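Long-range contacts in putative type VI secretion protein (Escherichia coli, PDB 3U66), which is a component of the type VI secretion apparatus, probably serving in its inner-membrane assembly, with a helical domain on the cytoplasmic side: residues P15-V20 with Y65-L70; D61-A66 with V122-C127; E106-I111 with L134-Q139; E113-P118 with R153-R158. All coordinates share one frame; numbering follows the deposited sequence.

Contact 1. Residues P15-V20 with Y65-L70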
loop_
_atom_site.group_PDB
_atom_site.type_symbol
_atom_site.label_atom_id
_atom_site.label_comp_id
_atom_site.label_asym_id
_atom_site.label_seq_id
_atom_site.Cartn_x
_atom_site.Cartn_y
_atom_site.Cartn_z
ATOM N N PRO A 15 8.870 7.768 7.453
ATOM C CA PRO A 15 10.156 7.093 7.184
ATOM C C PRO A 15 10.023 5.877 6.253
ATOM O O PRO A 15 10.818 5.719 5.322
ATOM C CB PRO A 15 10.647 6.693 8.583
ATOM C CG PRO A 15 9.949 7.589 9.514
ATOM C CD PRO A 15 8.595 7.801 8.908
ATOM N N GLY A 16 8.996 5.056 6.496
ATOM C CA GLY A 16 8.692 3.867 5.709
ATOM C C GLY A 16 8.263 4.206 4.301
ATOM O O GLY A 16 8.739 3.596 3.335
ATOM N N TRP A 17 7.369 5.204 4.176
ATOM C CA TRP A 17 6.898 5.717 2.890
ATOM C C TRP A 17 8.044 6.237 2.027
ATOM O O TRP A 17 8.061 5.966 0.823
ATOM C CB TRP A 17 5.837 6.802 3.078
ATOM C CG TRP A 17 4.476 6.287 3.457
ATOM C CD1 TRP A 17 3.983 5.022 3.280
ATOM C CD2 TRP A 17 3.411 7.049 4.048
ATOM N NE1 TRP A 17 2.694 4.944 3.751
ATOM C CE2 TRP A 17 2.309 6.180 4.209
ATOM C CE3 TRP A 17 3.301 8.380 4.495
ATOM C CZ2 TRP A 17 1.113 6.590 4.809
ATOM C CZ3 TRP A 17 2.101 8.796 5.052
ATOM C CH2 TRP A 17 1.025 7.905 5.212
ATOM N N LEU A 18 9.022 6.938 2.647
ATOM C CA LEU A 18 10.178 7.444 1.925
ATOM C C LEU A 18 11.059 6.280 1.460
ATOM O O LEU A 18 11.534 6.303 0.323
ATOM C CB LEU A 18 10.952 8.472 2.764
ATOM C CG LEU A 18 12.093 9.246 2.069
ATOM C CD1 LEU A 18 11.578 10.147 0.925
ATOM C CD2 LEU A 18 12.883 10.067 3.085
HETATM N N MSE A 19 11.212 5.237 2.315
HETATM C CA MSE A 19 11.970 4.017 2.022
HETATM C C MSE A 19 11.386 3.265 0.823
HETATM O O MSE A 19 12.156 2.876 -0.053
HETATM C CB MSE A 19 12.069 3.124 3.270
HETATM C CG MSE A 19 12.846 1.802 3.070
HETATM SE SE MSE A 19 12.439 0.382 4.405
HETATM C CE MSE A 19 10.529 0.649 4.582
ATOM N N VAL A 20 10.043 3.085 0.761
ATOM C CA VAL A 20 9.394 2.419 -0.383
ATOM C C VAL A 20 9.571 3.243 -1.658
ATOM O O VAL A 20 9.871 2.669 -2.706
ATOM C CB VAL A 20 7.941 1.855 -0.193
ATOM C CG1 VAL A 20 7.573 1.636 1.270
ATOM C CG2 VAL A 20 6.879 2.683 -0.913
ATOM N N TYR A 65 -1.443 -3.048 7.410
ATOM C CA TYR A 65 -1.674 -4.036 6.361
ATOM C C TYR A 65 -1.315 -3.429 5.004
ATOM O O TYR A 65 -0.505 -4.005 4.278
ATOM C CB TYR A 65 -3.139 -4.515 6.365
ATOM C CG TYR A 65 -3.400 -5.676 5.430
ATOM C CD1 TYR A 65 -3.822 -5.465 4.123
ATOM C CD2 TYR A 65 -3.242 -6.992 5.863
ATOM C CE1 TYR A 65 -4.041 -6.528 3.251
ATOM C CE2 TYR A 65 -3.467 -8.064 5.004
ATOM C CZ TYR A 65 -3.857 -7.827 3.697
ATOM O OH TYR A 65 -4.069 -8.871 2.835
ATOM N N ALA A 66 -1.891 -2.237 4.700
ATOM C CA ALA A 66 -1.656 -1.490 3.463
ATOM C C ALA A 66 -0.181 -1.202 3.300
ATOM O O ALA A 66 0.340 -1.384 2.204
ATOM C CB ALA A 66 -2.453 -0.194 3.463
ATOM N N PHE A 67 0.506 -0.831 4.395
ATOM C CA PHE A 67 1.949 -0.577 4.365
ATOM C C PHE A 67 2.770 -1.831 4.068
ATOM O O PHE A 67 3.727 -1.739 3.292
ATOM C CB PHE A 67 2.444 0.095 5.654
ATOM C CG PHE A 67 3.894 0.490 5.579
ATOM C CD1 PHE A 67 4.275 1.673 4.960
ATOM C CD2 PHE A 67 4.882 -0.326 6.114
ATOM C CE1 PHE A 67 5.617 2.028 4.877
ATOM C CE2 PHE A 67 6.226 0.030 6.025
ATOM C CZ PHE A 67 6.581 1.203 5.406
ATOM N N CYS A 68 2.430 -2.979 4.718
ATOM C CA CYS A 68 3.098 -4.266 4.513
ATOM C C CYS A 68 2.953 -4.675 3.052
ATOM O O CYS A 68 3.944 -4.987 2.405
ATOM C CB CYS A 68 2.541 -5.333 5.451
ATOM S SG CYS A 68 3.228 -5.286 7.127
ATOM N N ALA A 69 1.720 -4.595 2.524
ATOM C CA ALA A 69 1.362 -4.892 1.136
ATOM C C ALA A 69 2.083 -3.961 0.155
ATOM O O ALA A 69 2.490 -4.415 -0.919
ATOM C CB ALA A 69 -0.141 -4.772 0.956
ATOM N N LEU A 70 2.261 -2.673 0.534
ATOM C CA LEU A 70 2.954 -1.672 -0.280
ATOM C C LEU A 70 4.455 -2.000 -0.370
ATOM O O LEU A 70 4.996 -2.130 -1.475
ATOM C CB LEU A 70 2.679 -0.230 0.246
ATOM C CG LEU A 70 3.520 0.953 -0.281
ATOM C CD1 LEU A 70 3.339 1.173 -1.783
ATOM C CD2 LEU A 70 3.212 2.216 0.488
#
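Phe67 projects from helix 57-76 as a knob, its ring lodged among Gly16, Trp17, Met19 and Val20 of helix 7-24. The ring leads with its rim: CZ lies 3.4 Å from Gly16 CA, and glycine suits this position, since a beta carbon would probably run into the ring. The methyl CE of Met19, built as selenomethionine, also reaches the ring edge, 4.1 Å from Phe67 CZ. Trp17 meets it obliquely, its five-membered ring turned 49° against the phenyl plane, with Trp17 CD1 3.8 Å from Phe67 CD1. One turn further along both helices, Val20 and Leu70 cross at about a right angle, Val20 CG2 resting 3.8 Å from Leu70 CG. What aims the knob is its first torsion, which sets CG opposite the residue's own nitrogen (chi1 -174°). Trimming Phe67 to an alanine would probably open a gap against Gly16 and deprive the Trp17 indole of one of its supports. In the next shell, Phe13 meets the Phe67 ring, while Cys127 and Arg130 of helix 122-133 touch Trp17. With the segment axes 11.1 Å apart and inclined at 22°, the Phe67 ring bridges the gap as a knob in a hole, as in the core of a helical bundle.

Contact 2. Residues D61-A66 with V122-C127; sequences DIMLYA and VAVLTC
Met63 and Cys127 make the dense part of this contact. Met63, built as selenomethionine, stretches from helix 57-76 over the first turn of helix 122-133, where its methyl CE settles among three partners: Cys127 SG at 3.3 Å, the methyl CB of Ala123 at 3.5 Å, and the backbone oxygen of Ala123. Its CG backs the same sulfur, 3.6 Å from Cys127 SG, so that Cys127 lies against both the root and the tip of one long side chain. The bend at chi3 (131°) turns the terminal methyl onto the neighbouring helix. Beside this, Ile62 lies across Val124 and the two meet through branches alone, Ile62 CG1 to Val124 CG1 at 3.7 Å.

The packing thins along the helices in either sense. Ala66 points at helix 122-133, yet its CB stops 5.0 Å from Cys127 O. Asp61 and Val122, at the start of their segments, take no part; Val122 is exposed and Asp61 partly so. There the chain serves itself: Thr126 OG1 returns to Val122 O at 2.8 Å, approaching from above the carbonyl plane, and the Asp121 carboxylate accepts from Ala123 N.

Other helices close the flanks, Phe13 of helix 7-24 touching both Met63 and Cys127, and helix 103-115 adding Arg110, which touches Ile62, and Gln114, which touches Val124. With axes 9.4 Å apart and only 5° from parallel, the pair is side-by-side apolar packing of two parallel helices inside an all-helical bundle.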
loop_
_atom_site.group_PDB
_atom_site.type_symbol
_atom_site.label_atom_id
_atom_site.label_comp_id
_atom_site.label_asym_id
_atom_site.label_seq_id
_atom_site.Cartn_x
_atom_site.Cartn_y
_atom_site.Cartn_z
ATOM N N ASP A 61 -4.389 -1.882 12.372
ATOM C CA ASP A 61 -4.237 -3.077 11.551
ATOM C C ASP A 61 -4.451 -2.875 10.053
ATOM O O ASP A 61 -3.693 -3.446 9.284
ATOM C CB ASP A 61 -4.989 -4.281 12.134
ATOM C CG ASP A 61 -4.413 -4.814 13.447
ATOM O OD1 ASP A 61 -3.159 -4.785 13.615
ATOM O OD2 ASP A 61 -5.204 -5.278 14.298
ATOM N N ILE A 62 -5.431 -2.050 9.635
ATOM C CA ILE A 62 -5.643 -1.742 8.210
ATOM C C ILE A 62 -4.491 -0.870 7.663
ATOM O O ILE A 62 -3.945 -1.168 6.590
ATOM C CB ILE A 62 -7.094 -1.258 7.827
ATOM C CG1 ILE A 62 -7.179 -0.603 6.427
ATOM C CG2 ILE A 62 -7.665 -0.300 8.832
ATOM C CD1 ILE A 62 -6.910 -1.452 5.254
HETATM N N MSE A 63 -4.088 0.158 8.427
HETATM C CA MSE A 63 -2.965 1.035 8.057
HETATM C C MSE A 63 -1.653 0.256 7.892
HETATM O O MSE A 63 -0.953 0.442 6.895
HETATM C CB MSE A 63 -2.786 2.144 9.092
HETATM C CG MSE A 63 -3.726 3.316 8.887
HETATM SE SE MSE A 63 -3.820 4.405 10.505
HETATM C CE MSE A 63 -3.575 5.964 9.831
ATOM N N LEU A 64 -1.356 -0.650 8.851
ATOM C CA LEU A 64 -0.167 -1.496 8.834
ATOM C C LEU A 64 -0.225 -2.556 7.738
ATOM O O LEU A 64 0.824 -2.916 7.195
ATOM C CB LEU A 64 0.058 -2.139 10.201
ATOM C CG LEU A 64 0.600 -1.209 11.289
ATOM C CD1 LEU A 64 0.234 -1.719 12.666
ATOM C CD2 LEU A 64 2.108 -1.025 11.160
ATOM N N TYR A 65 -1.443 -3.048 7.410
ATOM C CA TYR A 65 -1.674 -4.036 6.361
ATOM C C TYR A 65 -1.315 -3.429 5.004
ATOM O O TYR A 65 -0.505 -4.005 4.278
ATOM C CB TYR A 65 -3.139 -4.515 6.365
ATOM C CG TYR A 65 -3.400 -5.676 5.430
ATOM C CD1 TYR A 65 -3.822 -5.465 4.123
ATOM C CD2 TYR A 65 -3.242 -6.992 5.863
ATOM C CE1 TYR A 65 -4.041 -6.528 3.251
ATOM C CE2 TYR A 65 -3.467 -8.064 5.004
ATOM C CZ TYR A 65 -3.857 -7.827 3.697
ATOM O OH TYR A 65 -4.069 -8.871 2.835
ATOM N N ALA A 66 -1.891 -2.237 4.700
ATOM C CA ALA A 66 -1.656 -1.490 3.463
ATOM C C ALA A 66 -0.181 -1.202 3.300
ATOM O O ALA A 66 0.340 -1.384 2.204
ATOM C CB ALA A 66 -2.453 -0.194 3.463
ATOM N N VAL A 122 -10.659 9.024 8.679
ATOM C CA VAL A 122 -9.941 9.873 7.726
ATOM C C VAL A 122 -8.449 9.468 7.613
ATOM O O VAL A 122 -7.917 9.403 6.501
ATOM C CB VAL A 122 -10.198 11.387 7.991
ATOM C CG1 VAL A 122 -9.728 11.819 9.382
ATOM C CG2 VAL A 122 -9.591 12.270 6.904
ATOM N N ALA A 123 -7.824 9.104 8.756
ATOM C CA ALA A 123 -6.435 8.639 8.834
ATOM C C ALA A 123 -6.211 7.357 8.011
ATOM O O ALA A 123 -5.224 7.282 7.274
ATOM C CB ALA A 123 -6.031 8.437 10.286
ATOM N N VAL A 124 -7.157 6.390 8.090
ATOM C CA VAL A 124 -7.134 5.126 7.342
ATOM C C VAL A 124 -7.216 5.425 5.837
ATOM O O VAL A 124 -6.387 4.914 5.088
ATOM C CB VAL A 124 -8.241 4.143 7.833
ATOM C CG1 VAL A 124 -8.369 2.915 6.929
ATOM C CG2 VAL A 124 -7.996 3.723 9.279
ATOM N N LEU A 125 -8.178 6.283 5.414
ATOM C CA LEU A 125 -8.379 6.704 4.017
ATOM C C LEU A 125 -7.154 7.401 3.458
ATOM O O LEU A 125 -6.887 7.278 2.260
ATOM C CB LEU A 125 -9.591 7.651 3.857
ATOM C CG LEU A 125 -11.013 7.115 4.051
ATOM C CD1 LEU A 125 -12.014 8.161 3.654
ATOM C CD2 LEU A 125 -11.268 5.856 3.252
ATOM N N THR A 126 -6.434 8.166 4.314
ATOM C CA THR A 126 -5.217 8.886 3.939
ATOM C C THR A 126 -4.133 7.874 3.587
ATOM O O THR A 126 -3.542 7.962 2.508
ATOM C CB THR A 126 -4.810 9.877 5.046
ATOM O OG1 THR A 126 -5.876 10.811 5.247
ATOM C CG2 THR A 126 -3.505 10.616 4.736
ATOM N N CYS A 127 -3.916 6.888 4.475
ATOM C CA CYS A 127 -2.922 5.833 4.302
ATOM C C CYS A 127 -3.171 4.982 3.066
ATOM O O CYS A 127 -2.216 4.646 2.369
ATOM C CB CYS A 127 -2.819 4.992 5.565
ATOM S SG CYS A 127 -2.064 5.868 6.954
#

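Contact 3. Residues E106-I111 with L134-Q139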
loop_
_atom_site.group_PDB
_atom_site.type_symbol
_atom_site.label_atom_id
_atom_site.label_comp_id
_atom_site.label_asym_id
_atom_site.label_seq_id
_atom_site.Cartn_x
_atom_site.Cartn_y
_atom_site.Cartn_z
ATOM N N GLU A 106 -6.598 -9.004 -1.546
ATOM C CA GLU A 106 -7.469 -8.608 -0.442
ATOM C C GLU A 106 -7.356 -7.180 0.089
ATOM O O GLU A 106 -8.276 -6.744 0.786
ATOM C CB GLU A 106 -7.644 -9.688 0.647
ATOM C CG GLU A 106 -6.379 -10.150 1.339
ATOM N N LEU A 107 -6.295 -6.419 -0.285
ATOM C CA LEU A 107 -6.198 -5.006 0.111
ATOM C C LEU A 107 -7.214 -4.170 -0.692
ATOM O O LEU A 107 -7.803 -3.241 -0.150
ATOM C CB LEU A 107 -4.769 -4.446 -0.009
ATOM C CG LEU A 107 -4.546 -2.955 0.316
ATOM C CD1 LEU A 107 -4.901 -2.621 1.778
ATOM C CD2 LEU A 107 -3.128 -2.550 0.007
ATOM N N TRP A 108 -7.439 -4.535 -1.968
ATOM C CA TRP A 108 -8.442 -3.917 -2.835
ATOM C C TRP A 108 -9.836 -4.201 -2.288
ATOM O O TRP A 108 -10.682 -3.316 -2.292
ATOM C CB TRP A 108 -8.313 -4.424 -4.283
ATOM C CG TRP A 108 -7.272 -3.685 -5.060
ATOM C CD1 TRP A 108 -6.072 -4.170 -5.488
ATOM C CD2 TRP A 108 -7.276 -2.290 -5.391
ATOM N NE1 TRP A 108 -5.349 -3.176 -6.105
ATOM C CE2 TRP A 108 -6.064 -2.008 -6.051
ATOM C CE3 TRP A 108 -8.195 -1.247 -5.189
ATOM C CZ2 TRP A 108 -5.734 -0.728 -6.502
ATOM C CZ3 TRP A 108 -7.884 0.014 -5.672
ATOM C CH2 TRP A 108 -6.673 0.261 -6.331
ATOM N N GLU A 109 -10.050 -5.431 -1.793
ATOM C CA GLU A 109 -11.287 -5.915 -1.175
ATOM C C GLU A 109 -11.523 -5.086 0.109
ATOM O O GLU A 109 -12.655 -4.671 0.376
ATOM C CB GLU A 109 -11.115 -7.409 -0.833
ATOM C CG GLU A 109 -12.398 -8.203 -0.667
ATOM C CD GLU A 109 -12.216 -9.679 -0.353
ATOM O OE1 GLU A 109 -11.058 -10.125 -0.171
ATOM O OE2 GLU A 109 -13.243 -10.395 -0.286
ATOM N N ARG A 110 -10.430 -4.791 0.838
ATOM C CA ARG A 110 -10.396 -4.022 2.071
ATOM C C ARG A 110 -10.663 -2.536 1.839
ATOM O O ARG A 110 -11.272 -1.904 2.690
ATOM C CB ARG A 110 -9.050 -4.246 2.777
ATOM C CG ARG A 110 -8.911 -3.598 4.138
ATOM C CD ARG A 110 -9.288 -4.485 5.312
ATOM N NE ARG A 110 -8.466 -5.700 5.372
ATOM C CZ ARG A 110 -7.488 -5.942 6.245
ATOM N NH1 ARG A 110 -7.193 -5.047 7.174
ATOM N NH2 ARG A 110 -6.819 -7.075 6.200
ATOM N N ILE A 111 -10.210 -1.971 0.710
ATOM C CA ILE A 111 -10.459 -0.564 0.346
ATOM C C ILE A 111 -11.957 -0.342 0.065
ATOM O O ILE A 111 -12.534 0.642 0.533
ATOM C CB ILE A 111 -9.535 -0.065 -0.819
ATOM C CG1 ILE A 111 -8.057 0.049 -0.356
ATOM C CG2 ILE A 111 -10.015 1.295 -1.404
ATOM C CD1 ILE A 111 -7.005 0.022 -1.465
ATOM N N LEU A 134 2.152 5.798 -3.853
ATOM C CA LEU A 134 3.533 5.296 -3.885
ATOM C C LEU A 134 3.789 4.154 -4.876
ATOM O O LEU A 134 4.938 3.739 -5.054
ATOM C CB LEU A 134 4.093 4.997 -2.475
ATOM C CG LEU A 134 3.991 6.115 -1.416
ATOM C CD1 LEU A 134 4.656 5.697 -0.149
ATOM C CD2 LEU A 134 4.595 7.418 -1.889
ATOM N N GLY A 135 2.730 3.676 -5.522
ATOM C CA GLY A 135 2.843 2.654 -6.549
ATOM C C GLY A 135 2.147 1.329 -6.337
ATOM O O GLY A 135 2.379 0.410 -7.133
ATOM N N PHE A 136 1.287 1.198 -5.296
ATOM C CA PHE A 136 0.596 -0.080 -5.093
ATOM C C PHE A 136 -0.390 -0.354 -6.213
ATOM O O PHE A 136 -1.258 0.467 -6.492
ATOM C CB PHE A 136 -0.088 -0.198 -3.723
ATOM C CG PHE A 136 -0.846 -1.496 -3.536
ATOM C CD1 PHE A 136 -0.194 -2.646 -3.113
ATOM C CD2 PHE A 136 -2.210 -1.570 -3.804
ATOM C CE1 PHE A 136 -0.891 -3.844 -2.946
ATOM C CE2 PHE A 136 -2.908 -2.772 -3.646
ATOM C CZ PHE A 136 -2.244 -3.899 -3.216
ATOM N N THR A 137 -0.247 -1.518 -6.841
ATOM C CA THR A 137 -1.089 -1.979 -7.934
ATOM C C THR A 137 -1.905 -3.183 -7.480
ATOM O O THR A 137 -3.118 -3.202 -7.671
ATOM C CB THR A 137 -0.220 -2.262 -9.169
ATOM O OG1 THR A 137 0.460 -1.060 -9.534
ATOM C CG2 THR A 137 -1.026 -2.780 -10.354
ATOM N N GLY A 138 -1.233 -4.175 -6.908
ATOM C CA GLY A 138 -1.844 -5.422 -6.471
ATOM C C GLY A 138 -2.397 -6.230 -7.627
ATOM O O GLY A 138 -1.894 -6.144 -8.752
ATOM N N GLN A 139 -3.426 -7.035 -7.344
ATOM C CA GLN A 139 -4.135 -7.844 -8.328
ATOM C C GLN A 139 -5.627 -7.652 -8.054
ATOM O O GLN A 139 -6.217 -8.363 -7.237
ATOM C CB GLN A 139 -3.739 -9.331 -8.266
ATOM C CG GLN A 139 -2.253 -9.637 -8.483
ATOM C CD GLN A 139 -1.494 -9.736 -7.176
ATOM O OE1 GLN A 139 -1.916 -10.404 -6.220
ATOM N NE2 GLN A 139 -0.334 -9.093 -7.113
#
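Trp108 and Phe136, the two residues most deeply engaged here, join helix to loop by ring contacts, and between E106-I111 and L134-Q139 one hydrogen bond forms. Trp108 CG lies opposite its own carbonyl carbon, beside the nitrogen (chi1 -83°), which carries the indole out to the loop. There it donates NE1-H of Trp108 to Thr137 O at 2.7 Å with an N-H...O angle of 162°. The oxygen lies near the indole plane, whereas the nitrogen stands well above the plane of the carbonyl, so the bond is tilted at the acceptor. Phe136 comes obliquely to the same nitrogen: the five-membered ring of Trp108 and the phenyl ring are 5.4 Å apart between centroids, their planes at 36°.

Leu107, the third contributor, places CD2 over a face of Phe136, 3.7 Å from the ring centroid, in a CH-pi contact. The opposite face is backed by Gly138 N, 3.8 Å above the ring plane, clasping the phenyl group between a methyl and its own loop. A leucine in place of Trp108 would probably leave Thr137 O without this donor and remove a lateral support of Phe136.

Gly135 ends helix 122-133 in a Schellman motif, and Glu73 of helix 57-76 accepts from the backbone nitrogens of both Thr137 and Gly138. Gln139 adds backbone hydrogen bonding with Gly104 of helix 103-115. Tyr140 meets Trp108 edge-to-face, Val151 and Ile152 of helix 148-157 lie against the indole, and Leu128 of helix 122-133 touches Leu107, leaving the contact wedged among three further helices.

Contact 4. Residues E113-P118 with R153-R158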
loop_
_atom_site.group_PDB
_atom_site.type_symbol
_atom_site.label_atom_id
_atom_site.label_comp_id
_atom_site.label_asym_id
_atom_site.label_seq_id
_atom_site.Cartn_x
_atom_site.Cartn_y
_atom_site.Cartn_z
ATOM N N GLU A 113 -14.612 -2.209 1.199
ATOM C CA GLU A 113 -15.439 -2.295 2.407
ATOM C C GLU A 113 -15.324 -1.064 3.305
ATOM O O GLU A 113 -16.230 -0.790 4.092
ATOM C CB GLU A 113 -15.334 -3.640 3.159
ATOM C CG GLU A 113 -13.934 -4.190 3.331
ATOM C CD GLU A 113 -13.861 -5.704 3.254
ATOM O OE1 GLU A 113 -14.404 -6.281 2.281
ATOM O OE2 GLU A 113 -13.229 -6.312 4.148
ATOM N N GLN A 114 -14.232 -0.296 3.140
ATOM C CA GLN A 114 -14.012 0.971 3.840
ATOM C C GLN A 114 -14.887 2.035 3.178
ATOM O O GLN A 114 -15.419 2.904 3.869
ATOM C CB GLN A 114 -12.529 1.383 3.802
ATOM C CG GLN A 114 -11.650 0.665 4.821
ATOM C CD GLN A 114 -11.962 1.026 6.258
ATOM O OE1 GLN A 114 -11.974 2.192 6.663
ATOM N NE2 GLN A 114 -12.222 0.020 7.068
ATOM N N LEU A 115 -15.062 1.942 1.844
ATOM C CA LEU A 115 -15.902 2.854 1.060
ATOM C C LEU A 115 -17.398 2.633 1.303
ATOM O O LEU A 115 -18.188 3.561 1.108
ATOM C CB LEU A 115 -15.574 2.784 -0.445
ATOM C CG LEU A 115 -14.227 3.374 -0.891
ATOM C CD1 LEU A 115 -14.030 3.198 -2.362
ATOM C CD2 LEU A 115 -14.102 4.851 -0.536
ATOM N N LYS A 116 -17.785 1.414 1.746
ATOM C CA LYS A 116 -19.169 1.063 2.076
ATOM C C LYS A 116 -19.605 1.696 3.423
ATOM O O LYS A 116 -20.799 1.692 3.745
ATOM C CB LYS A 116 -19.359 -0.469 2.098
ATOM C CG LYS A 116 -19.421 -1.104 0.715
ATOM C CD LYS A 116 -19.704 -2.597 0.809
ATOM C CE LYS A 116 -19.870 -3.244 -0.544
ATOM N NZ LYS A 116 -18.563 -3.476 -1.213
ATOM N N LEU A 117 -18.645 2.220 4.211
ATOM C CA LEU A 117 -18.900 2.836 5.517
ATOM C C LEU A 117 -19.310 4.305 5.382
ATOM O O LEU A 117 -18.693 5.023 4.600
ATOM C CB LEU A 117 -17.665 2.738 6.436
ATOM C CG LEU A 117 -17.094 1.351 6.741
ATOM C CD1 LEU A 117 -15.726 1.465 7.375
ATOM C CD2 LEU A 117 -18.020 0.542 7.631
ATOM N N PRO A 118 -20.307 4.792 6.158
ATOM C CA PRO A 118 -20.699 6.214 6.043
ATOM C C PRO A 118 -19.612 7.227 6.442
ATOM O O PRO A 118 -19.395 8.206 5.719
ATOM C CB PRO A 118 -21.935 6.318 6.939
ATOM C CG PRO A 118 -21.852 5.173 7.854
ATOM C CD PRO A 118 -21.164 4.074 7.125
ATOM N N ARG A 153 -11.169 6.694 -7.948
ATOM C CA ARG A 153 -11.961 7.936 -8.002
ATOM C C ARG A 153 -12.832 8.136 -6.759
ATOM O O ARG A 153 -12.854 9.235 -6.204
ATOM C CB ARG A 153 -12.838 7.973 -9.258
ATOM C CG ARG A 153 -12.117 8.461 -10.498
ATOM C CD ARG A 153 -12.965 8.243 -11.738
ATOM N NE ARG A 153 -12.369 7.265 -12.646
ATOM C CZ ARG A 153 -11.593 7.583 -13.677
ATOM N NH1 ARG A 153 -11.330 8.853 -13.952
ATOM N NH2 ARG A 153 -11.087 6.633 -14.452
ATOM N N ALA A 154 -13.511 7.064 -6.313
ATOM C CA ALA A 154 -14.392 7.059 -5.147
ATOM C C ALA A 154 -13.641 7.305 -3.848
ATOM O O ALA A 154 -14.129 8.054 -3.002
ATOM C CB ALA A 154 -15.149 5.744 -5.074
ATOM N N LEU A 155 -12.454 6.680 -3.699
ATOM C CA LEU A 155 -11.577 6.806 -2.533
ATOM C C LEU A 155 -10.983 8.202 -2.498
ATOM O O LEU A 155 -10.927 8.823 -1.441
ATOM C CB LEU A 155 -10.477 5.725 -2.583
ATOM C CG LEU A 155 -9.319 5.812 -1.579
ATOM C CD1 LEU A 155 -9.749 5.410 -0.175
ATOM C CD2 LEU A 155 -8.170 4.953 -2.032
ATOM N N THR A 156 -10.579 8.689 -3.665
ATOM C CA THR A 156 -10.016 10.016 -3.912
ATOM C C THR A 156 -11.013 11.116 -3.518
ATOM O O THR A 156 -10.614 12.094 -2.883
ATOM C CB THR A 156 -9.499 10.051 -5.373
ATOM O OG1 THR A 156 -8.082 9.884 -5.391
ATOM C CG2 THR A 156 -9.936 11.266 -6.166
ATOM N N ALA A 157 -12.309 10.917 -3.861
ATOM C CA ALA A 157 -13.410 11.855 -3.623
ATOM C C ALA A 157 -13.724 12.077 -2.140
ATOM O O ALA A 157 -14.242 13.139 -1.776
ATOM C CB ALA A 157 -14.659 11.391 -4.365
ATOM N N ARG A 158 -13.415 11.081 -1.293
ATOM C CA ARG A 158 -13.701 11.143 0.133
ATOM C C ARG A 158 -12.596 11.699 1.018
ATOM O O ARG A 158 -12.807 11.859 2.225
ATOM C CB ARG A 158 -14.262 9.817 0.638
ATOM C CG ARG A 158 -15.764 9.896 0.797
ATOM C CD ARG A 158 -16.437 8.608 0.433
ATOM N NE ARG A 158 -16.630 7.752 1.597
ATOM C CZ ARG A 158 -17.093 6.511 1.524
ATOM N NH1 ARG A 158 -17.390 5.974 0.348
ATOM N NH2 ARG A 158 -17.246 5.790 2.625
#
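Gln114 meets Arg158 through its backbone alone, its O lying 3.6 Å from Arg158 NH2. Leu115 carries the contact in two ways. Its side chain reaches over helix 148-157, with CD1 3.9 Å from Ala154 CB and CD2 3.8 Å from Leu155 CA; CD2 also lies over a face of the Arg158 guanidinium. Its carbonyl oxygen takes both terminal nitrogens of that group, Arg158 NH1 at 2.7 Å and Arg158 NH2 at 2.9 Å. The oxygen lies in the guanidinium plane, but the two donors arrive differently: NH1 comes in the carbonyl plane on a lone pair, NH2 from 50° above it. Bends at chi2 and chi3 bring the arginine's end round to this oxygen. Past Lys116, Leu117 O comes close to NH2 at the edge of the guanidinium, though at an angle too poor for a hydrogen bond. Pro118 stays at the margin, and Pro120 touches Arg158. Both bonds join a cationic side chain to a neutral peptide oxygen, NH1 being the better directed, and no acid of the two segments takes part. The chemistry implies charge-assisted hydrogen bonding, probably favoured by the partial negative charge of carbonyls late in helix 103-115, over an apolar leucine base.

In the fold
Taken together, the four contacts differ in burial and in chemistry. Contacts 1 and 2 are wholly buried and apolar, and both use helix 57-76, their ranges overlapping at Tyr65 and Ala66; they touch where Trp17 packs on Cys127. Neither has a polar bond between its segments. Contact 3, as central as contact 1 but partly exposed, has one, from an indole to a loop. It shares helix 103-115 with contact 4, the surface member, where a guanidinium makes two bonds to one backbone oxygen. Contacts 1 and 4 lie farthest apart, about 21 Å between centres, without touching, whereas contact 2 adjoins all the others through its two helices.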